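Local coordinates for protein protocadherin-19 isoform 1 (Danio rerio, PDB 5CO1) that mediates calcium-dependent homophilic cell adhesion, robustly when in complex with a classical cadherin, and is essential for early neurulation in the anterior neural plate, at residues S48-T51 with K52-K56. Sequence-based numbering, arbitrary orientation.
Sequences SNLT and KQMFK
Leu50 and Met54, four residues apart, meet through their methyl ends, Leu50 CD1 resting 3.9 Å from Met54 CE. The thioether reaches this place by folding back: CG stands beside the backbone N (chi1 -60°), and bends at chi2 and chi3 bring the terminal methyl round to the leucine. Leu70 and Glu74, in a loop, and His78 also touch Met54. The Gln53 side chain crosses that of Leu50 at about a right angle, with OE1 3.8 Å from CD1; a bend at chi2 lays its amide alongside the Leu50 backbone, NE2 coming within 3.6 Å of Leu50 CA. Thr51 turns its two branches to different tasks: OG1 is hydrogen-bonded to His78 ND1, while CG2, anti to the backbone N, approaches Phe55 CD2 at 4.2 Å. Thr51 O sits at the edge of the Phe55 ring, which also packs edge-to-face with His78. The backbone winds tightly, with i to i+3 bonds from Lys52 N to Asn49 O, Gln53 N to Leu50 O (3.1 Å) and Met54 N to Thr51 O, with N-H...O angles of 141-148°. Lys52 leads outward to a cation-pi contact with Phe46. This short helical turn links strands 39-46 and 55-57, which belong to the two different sheets of a cadherin-repeat beta-sandwich.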
ATOM      1  N   SER A  48       6.325 -18.427   2.258  1.00111.76           N
ATOM      2  CA  SER A  48       4.901 -18.177   2.025  1.00 98.83           C
ATOM      3  C   SER A  48       4.403 -19.018   0.835  1.00 95.52           C
ATOM      4  O   SER A  48       5.131 -19.201  -0.133  1.00 97.73           O
ATOM      5  CB  SER A  48       4.707 -16.681   1.742  1.00 93.10           C
ATOM      6  OG  SER A  48       3.396 -16.250   2.053  1.00100.15           O
ATOM      7  N   ASN A  49       3.172 -19.524   0.894  1.00106.64           N
ATOM      8  CA  ASN A  49       2.629 -20.325  -0.221  1.00115.73           C
ATOM      9  C   ASN A  49       2.206 -19.458  -1.409  1.00103.43           C
ATOM     10  O   ASN A  49       2.100 -19.929  -2.542  1.00103.25           O
ATOM     11  CB  ASN A  49       1.457 -21.201   0.244  1.00122.22           C
ATOM     12  CG  ASN A  49       1.522 -22.605  -0.341  1.00128.02           C
ATOM     13  OD1 ASN A  49       2.235 -23.472   0.171  1.00114.78           O
ATOM     14  ND2 ASN A  49       0.837 -22.810  -1.463  1.00129.50           N
ATOM     15  N   LEU A  50       1.951 -18.190  -1.115  1.00 93.91           N
ATOM     16  CA  LEU A  50       1.829 -17.132  -2.101  1.00 86.69           C
ATOM     17  C   LEU A  50       3.083 -16.987  -2.964  1.00 85.81           C
ATOM     18  O   LEU A  50       3.007 -16.716  -4.160  1.00 89.39           O
ATOM     19  CB  LEU A  50       1.540 -15.834  -1.355  1.00 89.14           C
ATOM     20  CG  LEU A  50       1.521 -14.482  -2.071  1.00100.01           C
ATOM     21  CD1 LEU A  50       0.620 -14.459  -3.300  1.00100.07           C
ATOM     22  CD2 LEU A  50       1.085 -13.425  -1.061  1.00102.63           C
ATOM     23  N   THR A  51       4.243 -17.210  -2.370  1.00 81.27           N
ATOM     24  CA  THR A  51       5.492 -17.057  -3.088  1.00 76.73           C
ATOM     25  C   THR A  51       5.503 -18.017  -4.286  1.00 79.10           C
ATOM     26  O   THR A  51       6.076 -17.723  -5.322  1.00 73.21           O
ATOM     27  CB  THR A  51       6.701 -17.266  -2.129  1.00 82.82           C
ATOM     28  OG1 THR A  51       6.731 -16.224  -1.131  1.00 72.06           O
ATOM     29  CG2 THR A  51       8.032 -17.281  -2.878  1.00 82.79           C
ATOM     30  N   LYS A  52       4.715 -19.081  -4.200  1.00 95.54           N
ATOM     31  CA  LYS A  52       4.696 -20.130  -5.228  1.00 93.59           C
ATOM     32  C   LYS A  52       4.051 -19.693  -6.562  1.00 84.83           C
ATOM     33  O   LYS A  52       4.481 -20.122  -7.621  1.00 75.78           O
ATOM     34  CB  LYS A  52       3.974 -21.350  -4.667  1.00103.63           C
ATOM     35  CG  LYS A  52       4.441 -22.674  -5.230  1.00112.73           C
ATOM     36  CD  LYS A  52       3.387 -23.749  -4.989  1.00116.70           C
ATOM     37  CE  LYS A  52       3.818 -25.089  -5.555  1.00114.84           C
ATOM     38  NZ  LYS A  52       5.026 -25.604  -4.850  1.00117.83           N
ATOM     39  N   GLN A  53       3.086 -18.780  -6.514  1.00 87.39           N
ATOM     40  CA  GLN A  53       2.451 -18.238  -7.734  1.00 94.72           C
ATOM     41  C   GLN A  53       3.209 -17.036  -8.338  1.00 91.63           C
ATOM     42  O   GLN A  53       2.965 -16.650  -9.491  1.00 87.60           O
ATOM     43  CB  GLN A  53       1.019 -17.787  -7.429  1.00104.29           C
ATOM     44  CG  GLN A  53       0.230 -18.720  -6.521  1.00118.91           C
ATOM     45  CD  GLN A  53      -0.540 -17.978  -5.435  1.00131.06           C
ATOM     46  OE1 GLN A  53      -1.080 -16.890  -5.668  1.00137.66           O
ATOM     47  NE2 GLN A  53      -0.614 -18.576  -4.248  1.00132.27           N
ATOM     48  N   MET A  54       4.050 -16.397  -7.526  1.00 74.52           N
ATOM     49  CA  MET A  54       4.691 -15.160  -7.910  1.00 69.33           C
ATOM     50  C   MET A  54       5.964 -15.351  -8.733  1.00 64.76           C
ATOM     51  O   MET A  54       6.429 -14.424  -9.384  1.00 58.14           O
ATOM     52  CB  MET A  54       5.018 -14.338  -6.662  1.00 81.24           C
ATOM     53  CG  MET A  54       3.806 -13.972  -5.818  1.00 85.49           C
ATOM     54  SD  MET A  54       2.662 -12.876  -6.672  1.00 89.10           S
ATOM     55  CE  MET A  54       2.447 -11.654  -5.367  1.00102.63           C
ATOM     56  N   PHE A  55       6.580 -16.521  -8.673  1.00 64.90           N
ATOM     57  CA  PHE A  55       7.865 -16.680  -9.334  1.00 61.56           C
ATOM     58  C   PHE A  55       7.940 -18.037 -10.000  1.00 63.62           C
ATOM     59  O   PHE A  55       7.511 -19.028  -9.426  1.00 63.80           O
ATOM     60  CB  PHE A  55       9.010 -16.545  -8.327  1.00 61.21           C
ATOM     61  CG  PHE A  55       9.057 -15.228  -7.625  1.00 57.98           C
ATOM     62  CD1 PHE A  55       9.751 -14.150  -8.178  1.00 59.89           C
ATOM     63  CD2 PHE A  55       8.495 -15.086  -6.372  1.00 55.65           C
ATOM     64  CE1 PHE A  55       9.812 -12.929  -7.513  1.00 62.35           C
ATOM     65  CE2 PHE A  55       8.545 -13.860  -5.702  1.00 60.28           C
ATOM     66  CZ  PHE A  55       9.184 -12.775  -6.280  1.00 61.01           C
ATOM     67  N   LYS A  56       8.504 -18.074 -11.200  1.00 64.22           N
ATOM     68  CA  LYS A  56       8.885 -19.318 -11.834  1.00 65.70           C
ATOM     69  C   LYS A  56      10.398 -19.338 -12.025  1.00 70.80           C
ATOM     70  O   LYS A  56      11.044 -18.286 -12.056  1.00 68.61           O
ATOM     71  CB  LYS A  56       8.167 -19.468 -13.172  1.00 67.18           C
ATOM     72  CG  LYS A  56       8.517 -18.425 -14.224  1.00 73.22           C
ATOM     73  CD  LYS A  56       7.679 -18.585 -15.495  1.00 74.01           C
ATOM     74  CE  LYS A  56       8.006 -17.514 -16.537  1.00 78.33           C
ATOM     75  NZ  LYS A  56       7.525 -16.139 -16.201  1.00 78.10           N
TER